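Local coordinates for MobB protein homolog (Geobacillus stearothermophilus, PDB 1XJC), which is of unknown function but probably binds a nucleotide and assists synthesis of the molybdopterin guanine dinucleotide form of the molybdenum cofactor, at residues Leu78-Pro81 / Leu82-Leu85; Ala90-Pro94 / Leu95-Leu99; Asp155-Ile158 / Pro159-Asn163. All coordinates share one frame; numbering follows the deposited sequence.

Interaction 1: Leu78-Pro81 / Leu82-Leu85; sequences LRRP and LWRL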
loop_
_atom_site.group_PDB
_atom_site.type_symbol
_atom_site.label_atom_id
_atom_site.label_comp_id
_atom_site.label_asym_id
_atom_site.label_seq_id
_atom_site.Cartn_x
_atom_site.Cartn_y
_atom_site.Cartn_z
ATOM N N LEU A 78 -1.016 -21.124 -1.624
ATOM C CA LEU A 78 -1.507 -21.521 -2.931
ATOM C C LEU A 78 -0.447 -21.297 -4.005
ATOM O O LEU A 78 0.153 -20.223 -4.074
ATOM C CB LEU A 78 -2.769 -20.717 -3.270
ATOM C CG LEU A 78 -3.880 -20.650 -2.204
ATOM C CD1 LEU A 78 -4.978 -19.712 -2.667
ATOM C CD2 LEU A 78 -4.458 -22.034 -1.939
ATOM N N ARG A 79 -0.226 -22.304 -4.844
ATOM C CA ARG A 79 0.778 -22.206 -5.892
ATOM C C ARG A 79 0.148 -22.035 -7.269
ATOM O O ARG A 79 -0.884 -22.627 -7.581
ATOM C CB ARG A 79 1.688 -23.445 -5.881
ATOM C CG ARG A 79 2.952 -23.277 -6.737
ATOM C CD ARG A 79 3.869 -24.506 -6.690
ATOM N NE ARG A 79 3.482 -25.511 -7.684
ATOM C CZ ARG A 79 3.311 -26.803 -7.418
ATOM N NH1 ARG A 79 3.491 -27.263 -6.182
ATOM N NH2 ARG A 79 2.961 -27.634 -8.391
ATOM N N ARG A 80 0.790 -21.211 -8.090
ATOM C CA ARG A 80 0.333 -20.923 -9.445
ATOM C C ARG A 80 1.586 -20.498 -10.206
ATOM O O ARG A 80 2.543 -20.012 -9.600
ATOM C CB ARG A 80 -0.649 -19.756 -9.426
ATOM C CG ARG A 80 -1.965 -20.002 -10.118
ATOM C CD ARG A 80 -2.653 -18.670 -10.394
ATOM N NE ARG A 80 -4.036 -18.834 -10.839
ATOM C CZ ARG A 80 -4.995 -19.371 -10.090
ATOM N NH1 ARG A 80 -4.712 -19.789 -8.867
ATOM N NH2 ARG A 80 -6.232 -19.483 -10.554
ATOM N N PRO A 81 1.611 -20.687 -11.536
ATOM C CA PRO A 81 2.823 -20.263 -12.246
ATOM C C PRO A 81 3.097 -18.786 -11.908
ATOM O O PRO A 81 4.227 -18.413 -11.572
ATOM C CB PRO A 81 2.461 -20.483 -13.721
ATOM C CG PRO A 81 1.502 -21.652 -13.657
ATOM C CD PRO A 81 0.641 -21.319 -12.448
ATOM N N LEU A 82 2.052 -17.966 -11.960
ATOM C CA LEU A 82 2.181 -16.542 -11.642
ATOM C C LEU A 82 0.947 -15.927 -10.969
ATOM O O LEU A 82 -0.171 -16.129 -11.420
ATOM C CB LEU A 82 2.469 -15.730 -12.915
ATOM C CG LEU A 82 2.177 -14.231 -12.750
ATOM C CD1 LEU A 82 3.341 -13.583 -12.022
ATOM C CD2 LEU A 82 1.956 -13.570 -14.102
ATOM N N TRP A 83 1.159 -15.164 -9.901
ATOM C CA TRP A 83 0.056 -14.485 -9.224
ATOM C C TRP A 83 0.026 -12.996 -9.583
ATOM O O TRP A 83 0.987 -12.281 -9.338
ATOM C CB TRP A 83 0.175 -14.603 -7.698
ATOM C CG TRP A 83 -0.176 -15.957 -7.163
ATOM C CD1 TRP A 83 0.686 -16.928 -6.748
ATOM C CD2 TRP A 83 -1.494 -16.497 -7.020
ATOM N NE1 TRP A 83 -0.013 -18.045 -6.355
ATOM C CE2 TRP A 83 -1.353 -17.808 -6.513
ATOM C CE3 TRP A 83 -2.777 -16.003 -7.269
ATOM C CZ2 TRP A 83 -2.453 -18.633 -6.249
ATOM C CZ3 TRP A 83 -3.876 -16.823 -7.007
ATOM C CH2 TRP A 83 -3.700 -18.129 -6.499
ATOM N N ARG A 84 -1.067 -12.529 -10.167
ATOM C CA ARG A 84 -1.173 -11.111 -10.476
ATOM C C ARG A 84 -1.937 -10.455 -9.324
ATOM O O ARG A 84 -2.712 -11.122 -8.636
ATOM C CB ARG A 84 -1.930 -10.908 -11.785
ATOM C CG ARG A 84 -1.198 -11.441 -12.996
ATOM C CD ARG A 84 -2.118 -11.516 -14.202
ATOM N NE ARG A 84 -1.428 -12.099 -15.351
ATOM C CZ ARG A 84 -0.517 -11.463 -16.084
ATOM N NH1 ARG A 84 -0.185 -10.208 -15.797
ATOM N NH2 ARG A 84 0.075 -12.089 -17.097
ATOM N N LEU A 85 -1.731 -9.154 -9.109
ATOM C CA LEU A 85 -2.431 -8.474 -8.018
ATOM C C LEU A 85 -3.930 -8.713 -8.149
ATOM O O LEU A 85 -4.594 -8.985 -7.158
ATOM C CB LEU A 85 -2.149 -6.963 -8.009
ATOM C CG LEU A 85 -2.982 -6.176 -6.979
ATOM C CD1 LEU A 85 -2.607 -6.618 -5.554
ATOM C CD2 LEU A 85 -2.747 -4.651 -7.163
#
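Trp83 NE1 donates a hydrogen bond to the backbone O of Leu78, 3.2 Å away. The bond is bent, with an N-H...O angle of 136°. The indole N-H comes from above the carbonyl plane, and the oxygen is itself tilted out of the ring plane. The six-membered end of the indole meets Leu78, with CB of Leu78 3.6 Å from CZ2 of Trp83. CB of Arg80 lies over one face of the indole. It makes a CH-pi contact 3.8 Å from the centroid of the five-membered ring of Trp83. From there the chain runs extended from CG to NE and crosses the indole at about a right angle. NH1 of Arg80 ends 3.1 Å from CH2 of Trp83, with the guanidinium and indole planes 48° apart. The first torsion of Arg80 is nearly eclipsed (chi1 -128°) and carries the chain from CB over the five-membered ring to NH1 near the six-membered ring. Pro81 and Leu82 form the bend that brings Trp83 back toward Leu78. This loop joins the end of the hairpin strand 73-78 to helix 85-92. Arg84 is the N-cap of that helix, and its backbone N bonds to the side chain of Asp87. With an alanine in place of Trp83 the indole N-H is gone, and the Leu78 carbonyl would probably be left without this partner and the Arg80 chain set free to turn. A surface loop leaving the hairpin is thus tied across its bend by one indole, through a bent hydrogen bond and a CH-pi contact, with the guanidinium oblique near its rim.

Interaction 2: Ala90-Pro94 / Leu95-Leu99; sequences ALYAP and LRLDL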
loop_
_atom_site.group_PDB
_atom_site.type_symbol
_atom_site.label_atom_id
_atom_site.label_comp_id
_atom_site.label_asym_id
_atom_site.label_seq_id
_atom_site.Cartn_x
_atom_site.Cartn_y
_atom_site.Cartn_z
ATOM N N ALA A 90 -9.227 -10.551 -6.159
ATOM C CA ALA A 90 -10.446 -11.303 -6.449
ATOM C C ALA A 90 -10.784 -12.168 -5.236
ATOM O O ALA A 90 -11.954 -12.387 -4.932
ATOM C CB ALA A 90 -10.258 -12.177 -7.694
ATOM N N LEU A 91 -9.757 -12.656 -4.545
ATOM C CA LEU A 91 -9.966 -13.466 -3.349
ATOM C C LEU A 91 -10.428 -12.599 -2.174
ATOM O O LEU A 91 -11.002 -13.114 -1.217
ATOM C CB LEU A 91 -8.679 -14.199 -2.945
ATOM C CG LEU A 91 -8.097 -15.215 -3.933
ATOM C CD1 LEU A 91 -6.814 -15.815 -3.377
ATOM C CD2 LEU A 91 -9.116 -16.310 -4.189
ATOM N N TYR A 92 -10.182 -11.291 -2.249
ATOM C CA TYR A 92 -10.567 -10.355 -1.182
ATOM C C TYR A 92 -11.978 -9.825 -1.360
ATOM O O TYR A 92 -12.630 -9.431 -0.393
ATOM C CB TYR A 92 -9.603 -9.165 -1.156
ATOM C CG TYR A 92 -8.308 -9.431 -0.425
ATOM C CD1 TYR A 92 -7.929 -10.734 -0.081
ATOM C CD2 TYR A 92 -7.462 -8.376 -0.065
ATOM C CE1 TYR A 92 -6.736 -10.981 0.609
ATOM C CE2 TYR A 92 -6.271 -8.612 0.622
ATOM C CZ TYR A 92 -5.911 -9.915 0.962
ATOM O OH TYR A 92 -4.736 -10.147 1.664
ATOM N N ALA A 93 -12.437 -9.820 -2.604
ATOM C CA ALA A 93 -13.762 -9.330 -2.957
ATOM C C ALA A 93 -14.892 -9.807 -2.035
ATOM O O ALA A 93 -15.701 -9.003 -1.570
ATOM C CB ALA A 93 -14.077 -9.709 -4.405
ATOM N N PRO A 94 -14.949 -11.116 -1.747
ATOM C CA PRO A 94 -16.001 -11.663 -0.878
ATOM C C PRO A 94 -15.923 -11.248 0.596
ATOM O O PRO A 94 -16.866 -11.482 1.352
ATOM C CB PRO A 94 -15.831 -13.184 -1.035
ATOM C CG PRO A 94 -15.045 -13.340 -2.331
ATOM C CD PRO A 94 -14.083 -12.193 -2.250
ATOM N N LEU A 95 -14.815 -10.634 1.008
ATOM C CA LEU A 95 -14.654 -10.246 2.410
ATOM C C LEU A 95 -15.142 -8.860 2.844
ATOM O O LEU A 95 -14.844 -8.430 3.956
ATOM C CB LEU A 95 -13.196 -10.427 2.833
ATOM C CG LEU A 95 -12.629 -11.852 2.794
ATOM C CD1 LEU A 95 -11.132 -11.788 3.008
ATOM C CD2 LEU A 95 -13.293 -12.729 3.867
ATOM N N ARG A 96 -15.889 -8.165 1.991
ATOM C CA ARG A 96 -16.432 -6.841 2.349
ATOM C C ARG A 96 -15.407 -5.904 2.983
ATOM O O ARG A 96 -15.678 -5.311 4.025
ATOM C CB ARG A 96 -17.586 -6.990 3.350
ATOM C CG ARG A 96 -18.778 -7.801 2.864
ATOM C CD ARG A 96 -19.753 -8.048 4.017
ATOM N NE ARG A 96 -19.124 -8.795 5.110
ATOM C CZ ARG A 96 -19.056 -8.370 6.370
ATOM N NH1 ARG A 96 -19.581 -7.195 6.712
ATOM N NH2 ARG A 96 -18.461 -9.118 7.291
ATOM N N LEU A 97 -14.240 -5.767 2.364
ATOM C CA LEU A 97 -13.200 -4.900 2.899
ATOM C C LEU A 97 -13.463 -3.425 2.594
ATOM O O LEU A 97 -13.989 -3.087 1.529
ATOM C CB LEU A 97 -11.838 -5.324 2.339
ATOM C CG LEU A 97 -11.441 -6.768 2.682
ATOM C CD1 LEU A 97 -10.096 -7.107 2.041
ATOM C CD2 LEU A 97 -11.377 -6.941 4.196
ATOM N N ASP A 98 -13.115 -2.561 3.543
ATOM C CA ASP A 98 -13.276 -1.118 3.379
ATOM C C ASP A 98 -12.030 -0.503 2.753
ATOM O O ASP A 98 -12.093 0.563 2.142
ATOM C CB ASP A 98 -13.505 -0.434 4.735
ATOM C CG ASP A 98 -14.755 -0.941 5.445
ATOM O OD1 ASP A 98 -15.860 -0.752 4.891
ATOM O OD2 ASP A 98 -14.620 -1.539 6.543
ATOM N N LEU A 99 -10.899 -1.180 2.918
ATOM C CA LEU A 99 -9.622 -0.673 2.436
ATOM C C LEU A 99 -8.639 -1.811 2.217
ATOM O O LEU A 99 -8.532 -2.716 3.047
ATOM C CB LEU A 99 -9.018 0.290 3.480
ATOM C CG LEU A 99 -7.580 0.784 3.237
ATOM C CD1 LEU A 99 -7.576 1.729 2.020
ATOM C CD2 LEU A 99 -7.016 1.503 4.481
#
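Leu95 N donates to Tyr92 O over 2.9 Å, the one hydrogen bond between the two segments. Its N-H...O angle is 156°. It spans three residues, as in a 3-10 turn, and the donor stands above the carbonyl plane. Pro94 lies inside this turn. Its ring nitrogen has no hydrogen to give, so it cannot extend the helical bonding back to Ala90. The CB of Leu95 packs against the same carbonyl, 3.4 Å from Tyr92 O. The chain then turns out at Arg96, whose backbone takes up the left-handed helical conformation.

This turn lies between helix 85-92 and strand 99-103. In the parallel sheet strand 99-103 lies beside strand 35-39. The helix and the turn therefore belong to a beta-alpha-beta connection of a P-loop NTPase-like fold, with the hairpin 65-70/73-78 set into it. Polar partners outside fix the turn to strand 35-39 and the loop just before it. Tyr92 OH donates to the backbone O of Thr37, on that strand. The carbonyl of Leu95 receives Arg34 NH2, and a weak bond joins Arg96 O to Arg34 NE.

The apolar link is between Tyr92 and Leu97. Only one methyl of Leu97 does the touching. Its CD1 lies 3.6 Å from CD2 of Tyr92 and 3.8 Å from CG of Tyr92, and it also meets the Tyr92 CB. It approaches the ring obliquely, at the root of the side chain and well away from the hydroxyl. Leu97 CD1 is anti to CA (chi2 178°), which extends this methyl toward the tyrosine. Met4 touches both Tyr92 and Leu97.

Interaction 3: Asp155-Ile158 / Pro159-Asn163; sequences DEYI and PWLMN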
loop_
_atom_site.group_PDB
_atom_site.type_symbol
_atom_site.label_atom_id
_atom_site.label_comp_id
_atom_site.label_asym_id
_atom_site.label_seq_id
_atom_site.Cartn_x
_atom_site.Cartn_y
_atom_site.Cartn_z
ATOM N N ASP A 155 1.935 12.232 11.995
ATOM C CA ASP A 155 0.826 12.912 12.670
ATOM C C ASP A 155 0.052 13.739 11.651
ATOM O O ASP A 155 -1.089 14.144 11.885
ATOM C CB ASP A 155 1.320 13.833 13.784
ATOM C CG ASP A 155 1.622 13.080 15.068
ATOM O OD1 ASP A 155 1.136 11.934 15.207
ATOM O OD2 ASP A 155 2.329 13.636 15.937
ATOM N N GLU A 156 0.688 13.990 10.517
ATOM C CA GLU A 156 0.036 14.732 9.470
ATOM C C GLU A 156 -0.351 13.861 8.278
ATOM O O GLU A 156 -1.486 13.953 7.794
ATOM C CB GLU A 156 0.923 15.868 8.986
ATOM C CG GLU A 156 0.237 16.729 7.972
ATOM C CD GLU A 156 0.514 18.193 8.223
ATOM O OE1 GLU A 156 1.654 18.644 7.956
ATOM O OE2 GLU A 156 -0.412 18.880 8.712
ATOM N N TYR A 157 0.543 12.994 7.805
ATOM C CA TYR A 157 0.146 12.219 6.627
ATOM C C TYR A 157 -0.879 11.103 6.836
ATOM O O TYR A 157 -1.617 10.783 5.917
ATOM C CB TYR A 157 1.373 11.720 5.820
ATOM C CG TYR A 157 2.345 10.790 6.503
ATOM C CD1 TYR A 157 1.986 9.477 6.833
ATOM C CD2 TYR A 157 3.653 11.204 6.768
ATOM C CE1 TYR A 157 2.915 8.604 7.405
ATOM C CE2 TYR A 157 4.585 10.342 7.339
ATOM C CZ TYR A 157 4.213 9.045 7.653
ATOM O OH TYR A 157 5.144 8.193 8.200
ATOM N N ILE A 158 -0.958 10.538 8.035
ATOM C CA ILE A 158 -1.938 9.476 8.295
ATOM C C ILE A 158 -3.357 10.062 8.264
ATOM O O ILE A 158 -4.214 9.564 7.539
ATOM C CB ILE A 158 -1.652 8.769 9.643
ATOM C CG1 ILE A 158 -0.328 7.984 9.536
ATOM C CG2 ILE A 158 -2.811 7.835 10.009
ATOM C CD1 ILE A 158 -0.340 6.855 8.453
ATOM N N PRO A 159 -3.621 11.137 9.031
ATOM C CA PRO A 159 -4.983 11.688 8.967
ATOM C C PRO A 159 -5.286 12.153 7.524
ATOM O O PRO A 159 -6.415 12.033 7.034
ATOM C CB PRO A 159 -4.931 12.853 9.967
ATOM C CG PRO A 159 -3.968 12.344 10.996
ATOM C CD PRO A 159 -2.857 11.760 10.131
ATOM N N TRP A 160 -4.277 12.672 6.835
ATOM C CA TRP A 160 -4.494 13.125 5.456
ATOM C C TRP A 160 -4.911 11.941 4.559
ATOM O O TRP A 160 -5.882 12.022 3.766
ATOM C CB TRP A 160 -3.220 13.757 4.900
ATOM C CG TRP A 160 -3.403 14.363 3.542
ATOM C CD1 TRP A 160 -3.856 15.622 3.257
ATOM C CD2 TRP A 160 -3.185 13.722 2.282
ATOM N NE1 TRP A 160 -3.937 15.803 1.897
ATOM C CE2 TRP A 160 -3.532 14.650 1.275
ATOM C CE3 TRP A 160 -2.731 12.452 1.906
ATOM C CZ2 TRP A 160 -3.441 14.347 -0.085
ATOM C CZ3 TRP A 160 -2.641 12.150 0.554
ATOM C CH2 TRP A 160 -2.994 13.096 -0.426
ATOM N N LEU A 161 -4.175 10.843 4.676
ATOM C CA LEU A 161 -4.472 9.657 3.870
ATOM C C LEU A 161 -5.839 9.078 4.224
ATOM O O LEU A 161 -6.612 8.738 3.329
ATOM C CB LEU A 161 -3.383 8.592 4.050
ATOM C CG LEU A 161 -2.035 8.938 3.423
ATOM C CD1 LEU A 161 -0.967 7.935 3.847
ATOM C CD2 LEU A 161 -2.193 8.951 1.911
HETATM N N MSE A 162 -6.144 8.972 5.517
HETATM C CA MSE A 162 -7.435 8.434 5.934
HETATM C C MSE A 162 -8.564 9.279 5.308
HETATM O O MSE A 162 -9.579 8.748 4.825
HETATM C CB MSE A 162 -7.533 8.432 7.464
HETATM C CG MSE A 162 -6.582 7.427 8.130
HETATM SE SE MSE A 162 -7.071 5.575 7.707
HETATM C CE MSE A 162 -8.470 5.356 9.046
ATOM N N ASN A 163 -8.371 10.591 5.288
ATOM C CA ASN A 163 -9.376 11.467 4.704
ATOM C C ASN A 163 -9.484 11.195 3.201
ATOM O O ASN A 163 -10.590 11.186 2.653
ATOM C CB ASN A 163 -9.037 12.943 4.945
ATOM C CG ASN A 163 -10.078 13.880 4.343
ATOM O OD1 ASN A 163 -11.250 13.859 4.731
ATOM N ND2 ASN A 163 -9.657 14.698 3.382
#
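The helix passes through Pro159 with a kink, and three backbone bonds carry it across: Trp160 N to Glu156 O, Leu161 N to Tyr157 O, and Met162 N to Ile158 O at 2.9 Å. The last is nearly straight, at 172°. Pro159 has no N-H for Asp155 O, which instead faces the ring, with Pro159 CD 3.4 Å from it. CD also lies 3.3 Å from CB of Ile158, a close approach set largely by the peptide bond between them.

Along the buried side the residues four apart touch more loosely. Tyr157 CD1 and Leu161 CD1 are 4.5 Å apart. CG2 of Ile158 is 4.2 Å from CG of Met162, a selenomethionine. The CG of Leu161 also sits 3.1 Å from Tyr157 O.

Helix 154-166 closes the alpha/beta fold by lying against helix 17-30, which follows a probable Walker A loop; Tyr157 and Leu161 both touch Leu20 there, and Ile158 touches Ala27. Tyr157 CG lies beside both its backbone N and its carbonyl carbon (chi1 62°), an uncommon setting in a helix, and the phenol OH donates to the backbone O of Leu151. Trp160 CG is anti to the backbone N (chi1 -174°), which carries the indole off the turn to meet the ring of Phe149 on strand 148-150.

Interactions 1 and 2 are surface contacts at the two ends of helix 85-92, their centres 18 Å apart. The first joins the hairpin to the start of that helix, and the second joins its end to strand 99-103. Interaction 3 is partly buried, within helix 154-166, and lies about 33 Å from interaction 1 between centres, across the chain's centre. The chemistry follows the place. In 78-85 one indole bonds a backbone carbonyl and takes a CH-pi contact from an arginine. The turn 90-99 shares its load between one backbone bond and one apolar pair. In 155-163 helical bonds, interrupted at Pro159, carry the contact, while apolar side chains pack on helix 17-30 and the sheet.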